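PDB 4GDI: neuraminidase from Influenza A virus, which forms a tetrameric, calcium-binding beta-propeller head and is predicted to remove terminal sialic acids from glycoconjugates, although its putative active site has diverged. Local coordinates for residues 16-21 against 270-275; 38-43 against 348-353; 135-138 against 144-147. All blocks are in the same frame, centred on the assembly; numbering follows the deposited sequence.

Three small apolar contacts, each burying 110 to 116 Å² and none with a hydrogen bond across it, join parts of one beta-propeller subunit. Contacts 1 and 2 share a sheet: strand 20-25 of contact 1 pairs with strand 352-362, whose start belongs to contact 2. Their centres lie 31 Å apart, on opposite sides of the chain's centre. Contact 3 spans a connection of five residues, and its nearest atoms come within about 7 Å of contact 2 but about 14 Å of contact 1. The bound calcium is about 14 Å from the V18 side chain, while contact 3 includes D135 of a second calcium site known for this protein, with no ion modelled at this chain.

Contact 1 (16-21 against 270-275); sequences CEVKGW and FILDEK
L272 and W21 bury the most surface here, 42 and 37 Å² of a total of 110 Å², and they meet through a single methyl group. CD2 of L272 lies at the edge of the indole, near its plane, 4.3 Å from W21 CH2, so the six-membered end of the ring is approached from its rim and not from above. The leucine is extended for this: its CG stands opposite the backbone N (chi1 -170°), which carries the branch out from the 270-275 loop.

V18 is the third partner, and its two methyls have separate tasks. CG2 faces the loop, 4.5 Å from L272 CD2, a loose apolar approach. CG1 instead rests over one face of the W21 ring, 3.6 Å above the plane and offset toward the rim. One indole is therefore flanked on a face by its own segment and met at its edge by the other. F270 adds 16 Å² of buried surface without close touch, its CE1 being 5.3 Å from W21 CH2.

Both backbones depart from regular geometry near the contact. K19 and G20 both face I362 in a classic beta bulge, just before W21, while D273 centres an inverse gamma turn marked by a weak bond from E274 N to L272 O.

The N-terminal strand 20-25 is the outer strand of a propeller blade whose other three strands, 352-362, 338-346 and 317-324, come from the C-terminal end of the chain, the usual closure of a beta-propeller ring. The contact packs this strand on the loop leading into strand 277-281, whose W278 meets the W21 ring edge-to-face. L272 also touches Y203 and F323, and W21 touches L293, so residues of strands 200-205, 317-324 and 289-296 border this apolar junction.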
loop_
_atom_site.group_PDB
_atom_site.type_symbol
_atom_site.label_atom_id
_atom_site.label_comp_id
_atom_site.label_asym_id
_atom_site.label_seq_id
_atom_site.Cartn_x
_atom_site.Cartn_y
_atom_site.Cartn_z
ATOM N N CYS A 16 15.922 -26.143 -16.096
ATOM C CA CYS A 16 14.771 -26.816 -16.683
ATOM C C CYS A 16 14.983 -26.953 -18.185
ATOM O O CYS A 16 15.618 -26.100 -18.811
ATOM C CB CYS A 16 13.484 -26.037 -16.397
ATOM S SG CYS A 16 13.097 -25.848 -14.645
ATOM N N GLU A 17 14.475 -28.031 -18.768
ATOM C CA GLU A 17 14.468 -28.143 -20.223
ATOM C C GLU A 17 13.585 -27.029 -20.771
ATOM O O GLU A 17 12.494 -26.787 -20.243
ATOM C CB GLU A 17 13.912 -29.491 -20.667
ATOM C CG GLU A 17 14.907 -30.637 -20.632
ATOM C CD GLU A 17 14.682 -31.614 -21.775
ATOM O OE1 GLU A 17 13.698 -32.386 -21.713
ATOM O OE2 GLU A 17 15.477 -31.589 -22.742
ATOM N N VAL A 18 14.042 -26.353 -21.819
ATOM C CA VAL A 18 13.234 -25.288 -22.422
ATOM C C VAL A 18 12.789 -25.645 -23.833
ATOM O O VAL A 18 13.615 -25.754 -24.738
ATOM C CB VAL A 18 13.991 -23.962 -22.472
ATOM C CG1 VAL A 18 13.163 -22.906 -23.225
ATOM C CG2 VAL A 18 14.339 -23.490 -21.075
ATOM N N LYS A 19 11.481 -25.801 -24.016
ATOM C CA LYS A 19 10.917 -26.149 -25.320
ATOM C C LYS A 19 9.926 -25.094 -25.772
ATOM O O LYS A 19 9.351 -25.189 -26.849
ATOM C CB LYS A 19 10.229 -27.509 -25.253
ATOM C CG LYS A 19 11.157 -28.629 -24.817
ATOM C CD LYS A 19 10.481 -29.991 -24.845
ATOM C CE LYS A 19 11.132 -30.940 -23.842
ATOM N NZ LYS A 19 10.911 -32.374 -24.167
ATOM N N GLY A 20 9.726 -24.079 -24.944
ATOM C CA GLY A 20 8.852 -22.983 -25.310
ATOM C C GLY A 20 9.055 -21.773 -24.424
ATOM O O GLY A 20 9.787 -21.835 -23.439
ATOM N N TRP A 21 8.402 -20.671 -24.777
ATOM C CA TRP A 21 8.475 -19.452 -23.981
ATOM C C TRP A 21 7.088 -18.856 -23.880
ATOM O O TRP A 21 6.414 -18.670 -24.888
ATOM C CB TRP A 21 9.402 -18.448 -24.652
ATOM C CG TRP A 21 10.801 -18.962 -24.880
ATOM C CD1 TRP A 21 11.272 -19.591 -25.993
ATOM C CD2 TRP A 21 11.903 -18.869 -23.976
ATOM N NE1 TRP A 21 12.603 -19.888 -25.841
ATOM C CE2 TRP A 21 13.010 -19.463 -24.606
ATOM C CE3 TRP A 21 12.060 -18.347 -22.693
ATOM C CZ2 TRP A 21 14.257 -19.547 -23.994
ATOM C CZ3 TRP A 21 13.298 -18.431 -22.094
ATOM C CH2 TRP A 21 14.375 -19.028 -22.742
ATOM N N PHE A 270 20.317 -11.142 -25.453
ATOM C CA PHE A 270 20.735 -12.367 -24.778
ATOM C C PHE A 270 20.776 -13.588 -25.696
ATOM O O PHE A 270 20.056 -13.651 -26.696
ATOM C CB PHE A 270 19.776 -12.660 -23.617
ATOM C CG PHE A 270 18.375 -13.039 -24.050
ATOM C CD1 PHE A 270 18.054 -14.351 -24.320
ATOM C CD2 PHE A 270 17.376 -12.078 -24.164
ATOM C CE1 PHE A 270 16.762 -14.709 -24.701
ATOM C CE2 PHE A 270 16.080 -12.426 -24.543
ATOM C CZ PHE A 270 15.777 -13.739 -24.820
ATOM N N ILE A 271 21.629 -14.540 -25.321
ATOM C CA ILE A 271 21.693 -15.886 -25.912
ATOM C C ILE A 271 21.721 -16.878 -24.750
ATOM O O ILE A 271 22.576 -16.772 -23.873
ATOM C CB ILE A 271 22.975 -16.067 -26.765
ATOM C CG1 ILE A 271 22.920 -15.171 -28.011
ATOM C CG2 ILE A 271 23.194 -17.541 -27.140
ATOM C CD1 ILE A 271 24.090 -15.343 -28.951
ATOM N N LEU A 272 20.777 -17.813 -24.708
ATOM C CA LEU A 272 20.835 -18.877 -23.711
ATOM C C LEU A 272 21.912 -19.869 -24.112
ATOM O O LEU A 272 21.737 -20.656 -25.040
ATOM C CB LEU A 272 19.491 -19.580 -23.562
ATOM C CG LEU A 272 19.355 -20.555 -22.388
ATOM C CD1 LEU A 272 19.545 -19.844 -21.069
ATOM C CD2 LEU A 272 17.990 -21.239 -22.410
ATOM N N ASP A 273 23.013 -19.830 -23.374
ATOM C CA ASP A 273 24.245 -20.516 -23.735
ATOM C C ASP A 273 24.284 -21.896 -23.071
ATOM O O ASP A 273 25.061 -22.140 -22.152
ATOM C CB ASP A 273 25.429 -19.642 -23.312
ATOM C CG ASP A 273 26.770 -20.245 -23.658
ATOM O OD1 ASP A 273 26.832 -21.218 -24.451
ATOM O OD2 ASP A 273 27.772 -19.722 -23.128
ATOM N N GLU A 274 23.414 -22.771 -23.572
ATOM C CA GLU A 274 23.283 -24.144 -23.117
ATOM C C GLU A 274 23.259 -25.096 -24.330
ATOM O O GLU A 274 23.545 -24.704 -25.457
ATOM C CB GLU A 274 21.985 -24.283 -22.317
ATOM C CG GLU A 274 21.888 -23.315 -21.151
ATOM C CD GLU A 274 22.890 -23.646 -20.063
ATOM O OE1 GLU A 274 23.139 -24.855 -19.873
ATOM O OE2 GLU A 274 23.432 -22.720 -19.410
ATOM N N LYS A 275 22.916 -26.347 -24.080
ATOM C CA LYS A 275 22.671 -27.307 -25.143
ATOM C C LYS A 275 21.334 -27.972 -24.862
ATOM O O LYS A 275 21.226 -28.763 -23.931
ATOM C CB LYS A 275 23.764 -28.371 -25.175
ATOM C CG LYS A 275 25.120 -27.872 -25.639
ATOM C CD LYS A 275 26.042 -29.046 -25.952
ATOM C CE LYS A 275 27.477 -28.582 -26.115
ATOM N NZ LYS A 275 28.439 -29.593 -25.591
#

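Contact 2 (38-43 against 348-353); sequences LILSRR and VGLGMI
Apolar packing of L40 against L350 and I353 makes up nearly all of the contact, and each leucine methyl of L40 takes one partner. CD1 of L40 meets CD2 of L350 at 4.0 Å, the two side chains reaching toward each other tip to tip. CD2 of L40 touches CG2 of I353 at 4.2 Å, here with the side chains crossing at about a right angle. In I353 the longer branch, CG1, sits between the backbone N and carbonyl carbon (chi1 60°), leaving the short CG2 branch to make the touch.

Polar groups form no bond across the interface. The nearest CA pair, L40 CA and I353 CA, is 7.4 Å apart, wider than in paired strands, and strand 39-42 instead bonds to 53-64. Nearby polar links run to other residues: S41 O receives Q354 NE2, and T347 OG1 binds both L350 N and G351 O in the turn before strand 352-362.

L68 of strand 67-68 touches both L40 and L350, extending the same apolar cluster. With only methyl groups meeting, the touch between the two segments is apolar and nondirectional; the bond of S41 O with Q354 NE2 supplies a directional link between the strands beside it.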
loop_
_atom_site.group_PDB
_atom_site.type_symbol
_atom_site.label_atom_id
_atom_site.label_comp_id
_atom_site.label_asym_id
_atom_site.label_seq_id
_atom_site.Cartn_x
_atom_site.Cartn_y
_atom_site.Cartn_z
ATOM N N LEU A 38 2.472 8.707 -14.035
ATOM C CA LEU A 38 3.244 7.519 -14.351
ATOM C C LEU A 38 4.700 7.939 -14.397
ATOM O O LEU A 38 5.036 8.984 -14.954
ATOM C CB LEU A 38 2.817 6.971 -15.703
ATOM C CG LEU A 38 2.685 5.469 -15.903
ATOM C CD1 LEU A 38 1.642 4.889 -14.974
ATOM C CD2 LEU A 38 2.319 5.200 -17.351
ATOM N N ILE A 39 5.566 7.140 -13.789
ATOM C CA ILE A 39 6.998 7.377 -13.875
ATOM C C ILE A 39 7.539 6.695 -15.127
ATOM O O ILE A 39 7.466 5.473 -15.263
ATOM C CB ILE A 39 7.718 6.843 -12.636
ATOM C CG1 ILE A 39 7.092 7.460 -11.379
ATOM C CG2 ILE A 39 9.217 7.133 -12.735
ATOM C CD1 ILE A 39 7.718 6.993 -10.085
ATOM N N LEU A 40 8.072 7.498 -16.041
ATOM C CA LEU A 40 8.610 7.003 -17.299
ATOM C C LEU A 40 10.002 6.428 -17.098
ATOM O O LEU A 40 10.861 7.056 -16.466
ATOM C CB LEU A 40 8.664 8.138 -18.321
ATOM C CG LEU A 40 7.285 8.738 -18.638
ATOM C CD1 LEU A 40 7.429 9.849 -19.636
ATOM C CD2 LEU A 40 6.348 7.661 -19.158
ATOM N N SER A 41 10.232 5.255 -17.673
ATOM C CA SER A 41 11.430 4.488 -17.355
ATOM C C SER A 41 12.318 4.179 -18.548
ATOM O O SER A 41 11.859 4.022 -19.677
ATOM C CB SER A 41 11.027 3.181 -16.672
ATOM O OG SER A 41 10.091 2.450 -17.448
ATOM N N ARG A 42 13.606 4.065 -18.273
ATOM C CA ARG A 42 14.543 3.589 -19.262
ATOM C C ARG A 42 15.590 2.762 -18.555
ATOM O O ARG A 42 15.725 2.840 -17.340
ATOM C CB ARG A 42 15.176 4.752 -20.038
ATOM C CG ARG A 42 15.937 5.781 -19.210
ATOM C CD ARG A 42 16.439 6.906 -20.132
ATOM N NE ARG A 42 16.967 8.054 -19.400
ATOM C CZ ARG A 42 17.045 9.289 -19.893
ATOM N NH1 ARG A 42 16.624 9.556 -21.126
ATOM N NH2 ARG A 42 17.539 10.268 -19.146
ATOM N N ARG A 43 16.304 1.950 -19.333
ATOM C CA ARG A 43 17.359 1.094 -18.837
ATOM C C ARG A 43 16.795 0.155 -17.771
ATOM O O ARG A 43 17.464 -0.190 -16.802
ATOM C CB ARG A 43 18.544 1.928 -18.337
ATOM C CG ARG A 43 19.062 2.864 -19.440
ATOM C CD ARG A 43 20.515 3.288 -19.294
ATOM N NE ARG A 43 20.665 4.474 -18.455
ATOM C CZ ARG A 43 20.401 5.722 -18.843
ATOM N NH1 ARG A 43 19.953 5.973 -20.070
ATOM N NH2 ARG A 43 20.582 6.728 -17.992
ATOM N N VAL A 348 1.034 10.150 -27.901
ATOM C CA VAL A 348 0.618 11.345 -28.612
ATOM C C VAL A 348 1.378 12.568 -28.104
ATOM O O VAL A 348 1.700 13.460 -28.883
ATOM C CB VAL A 348 -0.910 11.554 -28.532
ATOM C CG1 VAL A 348 -1.367 11.766 -27.096
ATOM C CG2 VAL A 348 -1.327 12.727 -29.413
ATOM N N GLY A 349 1.723 12.583 -26.817
ATOM C CA GLY A 349 2.255 13.791 -26.201
ATOM C C GLY A 349 3.647 13.760 -25.584
ATOM O O GLY A 349 4.121 14.789 -25.100
ATOM N N LEU A 350 4.315 12.609 -25.574
ATOM C CA LEU A 350 5.666 12.564 -25.006
ATOM C C LEU A 350 6.574 11.512 -25.638
ATOM O O LEU A 350 7.498 11.008 -25.002
ATOM C CB LEU A 350 5.603 12.386 -23.486
ATOM C CG LEU A 350 4.620 11.337 -22.982
ATOM C CD1 LEU A 350 5.183 9.946 -23.210
ATOM C CD2 LEU A 350 4.298 11.583 -21.513
ATOM N N GLY A 351 6.305 11.191 -26.896
ATOM C CA GLY A 351 7.209 10.390 -27.697
ATOM C C GLY A 351 7.142 8.904 -27.432
ATOM O O GLY A 351 6.145 8.388 -26.937
ATOM N N MET A 352 8.229 8.224 -27.778
ATOM C CA MET A 352 8.321 6.779 -27.660
ATOM C C MET A 352 8.603 6.395 -26.219
ATOM O O MET A 352 9.531 6.922 -25.592
ATOM C CB MET A 352 9.447 6.255 -28.558
ATOM C CG MET A 352 9.617 4.744 -28.513
ATOM S SD MET A 352 9.409 3.942 -30.116
ATOM C CE MET A 352 7.695 4.328 -30.477
ATOM N N ILE A 353 7.787 5.495 -25.683
ATOM C CA ILE A 353 8.044 4.962 -24.352
ATOM C C ILE A 353 8.336 3.481 -24.506
ATOM O O ILE A 353 7.986 2.880 -25.519
ATOM C CB ILE A 353 6.843 5.149 -23.394
ATOM C CG1 ILE A 353 5.613 4.429 -23.930
ATOM C CG2 ILE A 353 6.533 6.626 -23.200
ATOM C CD1 ILE A 353 4.460 4.399 -22.963
#

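Contact 3 (135-138 against 144-147); sequences DTFS and PLRL
This is a local apolar contact, partly buried, in which the loop after strand 132-138 folds back so that L145 packs against the end of that strand. The strand is an outermost one of the sheet formed by 101-106, 111-117, 124-129 and 132-138, and the loop leads on to strand 153-155 of the next sheet.

L145 has 62 of the 110 Å² and makes its touches through CD1. That methyl lies 3.6 Å from S138 C and 3.7 Å from F137 O, against the backbone of F137 and S138, touching the carbonyl oxygen of one and the carbonyl carbon of the next. It is also 4.1 Å from CD1 and from CE1 of the F137 ring, approaching obliquely, neither over the face nor at the edge. F137 is turned with CG between its backbone N and carbonyl carbon (chi1 55°), bringing the near side of the ring to the methyl. S138 contributes its backbone, since its CB points away from the loop.

L145 N bonds to S123 OG and its side chain also touches I125 and V163, on strands of the two successive sheets, while R146 is held by E198 and by the carbonyls of D165 and G166. F137 stacks on Y177, and T136 packs on I362 of a second subunit. D135 belongs to a calcium site seen in this protein, though no ion is modelled at this chain; its OD2 accepts V184 N.

Because the meeting atoms are a methyl, two ring carbons and backbone carbonyl atoms, the contact rests on van der Waals packing, with no hydrogen bond between the segments. Polar anchoring comes from the L145 backbone N and from R146, not from the groups that touch.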
loop_
_atom_site.group_PDB
_atom_site.type_symbol
_atom_site.label_atom_id
_atom_site.label_comp_id
_atom_site.label_asym_id
_atom_site.label_seq_id
_atom_site.Cartn_x
_atom_site.Cartn_y
_atom_site.Cartn_z
ATOM N N ASP A 135 30.422 0.208 -0.196
ATOM C CA ASP A 135 31.645 0.329 -0.978
ATOM C C ASP A 135 31.485 1.305 -2.123
ATOM O O ASP A 135 30.369 1.599 -2.561
ATOM C CB ASP A 135 32.082 -1.044 -1.515
ATOM C CG ASP A 135 33.588 -1.267 -1.406
ATOM O OD1 ASP A 135 34.329 -0.271 -1.258
ATOM O OD2 ASP A 135 34.030 -2.436 -1.469
ATOM N N THR A 136 32.620 1.819 -2.578
ATOM C CA THR A 136 32.680 2.707 -3.721
ATOM C C THR A 136 33.997 2.500 -4.442
ATOM O O THR A 136 34.989 2.076 -3.829
ATOM C CB THR A 136 32.669 4.173 -3.290
ATOM O OG1 THR A 136 33.831 4.432 -2.493
ATOM C CG2 THR A 136 31.424 4.491 -2.490
ATOM N N PHE A 137 34.009 2.805 -5.736
ATOM C CA PHE A 137 35.253 2.924 -6.481
ATOM C C PHE A 137 35.064 3.837 -7.702
ATOM O O PHE A 137 33.949 4.036 -8.178
ATOM C CB PHE A 137 35.812 1.547 -6.866
ATOM C CG PHE A 137 34.849 0.684 -7.633
ATOM C CD1 PHE A 137 34.800 0.736 -9.009
ATOM C CD2 PHE A 137 34.016 -0.203 -6.971
ATOM C CE1 PHE A 137 33.919 -0.074 -9.728
ATOM C CE2 PHE A 137 33.122 -1.017 -7.679
ATOM C CZ PHE A 137 33.080 -0.947 -9.061
ATOM N N SER A 138 36.162 4.404 -8.183
ATOM C CA SER A 138 36.119 5.420 -9.234
ATOM C C SER A 138 36.695 4.920 -10.548
ATOM O O SER A 138 37.469 3.971 -10.574
ATOM C CB SER A 138 36.917 6.648 -8.791
ATOM O OG SER A 138 36.372 7.221 -7.619
ATOM N N PRO A 144 33.183 6.958 -18.657
ATOM C CA PRO A 144 32.487 6.736 -17.386
ATOM C C PRO A 144 32.474 5.260 -17.013
ATOM O O PRO A 144 32.575 4.400 -17.892
ATOM C CB PRO A 144 31.066 7.204 -17.694
ATOM C CG PRO A 144 30.892 6.915 -19.151
ATOM C CD PRO A 144 32.246 7.149 -19.778
ATOM N N LEU A 145 32.398 4.954 -15.729
ATOM C CA LEU A 145 32.058 3.600 -15.324
ATOM C C LEU A 145 30.635 3.287 -15.771
ATOM O O LEU A 145 29.756 4.152 -15.722
ATOM C CB LEU A 145 32.204 3.425 -13.821
ATOM C CG LEU A 145 33.644 3.524 -13.339
ATOM C CD1 LEU A 145 33.674 3.487 -11.828
ATOM C CD2 LEU A 145 34.506 2.414 -13.931
ATOM N N ARG A 146 30.438 2.054 -16.226
ATOM C CA ARG A 146 29.172 1.624 -16.799
ATOM C C ARG A 146 28.727 0.296 -16.202
ATOM O O ARG A 146 29.447 -0.697 -16.263
ATOM C CB ARG A 146 29.301 1.496 -18.323
ATOM C CG ARG A 146 29.777 2.790 -18.984
ATOM C CD ARG A 146 29.826 2.685 -20.486
ATOM N NE ARG A 146 30.824 1.771 -21.038
ATOM C CZ ARG A 146 32.134 2.009 -21.109
ATOM N NH1 ARG A 146 32.664 3.095 -20.557
ATOM N NH2 ARG A 146 32.928 1.132 -21.709
ATOM N N LEU A 147 27.547 0.312 -15.592
ATOM C CA LEU A 147 26.879 -0.901 -15.133
ATOM C C LEU A 147 25.933 -1.442 -16.212
ATOM O O LEU A 147 25.420 -0.679 -17.027
ATOM C CB LEU A 147 26.144 -0.606 -13.831
ATOM C CG LEU A 147 27.131 -0.395 -12.676
ATOM C CD1 LEU A 147 26.541 0.375 -11.472
ATOM C CD2 LEU A 147 27.641 -1.752 -12.221
#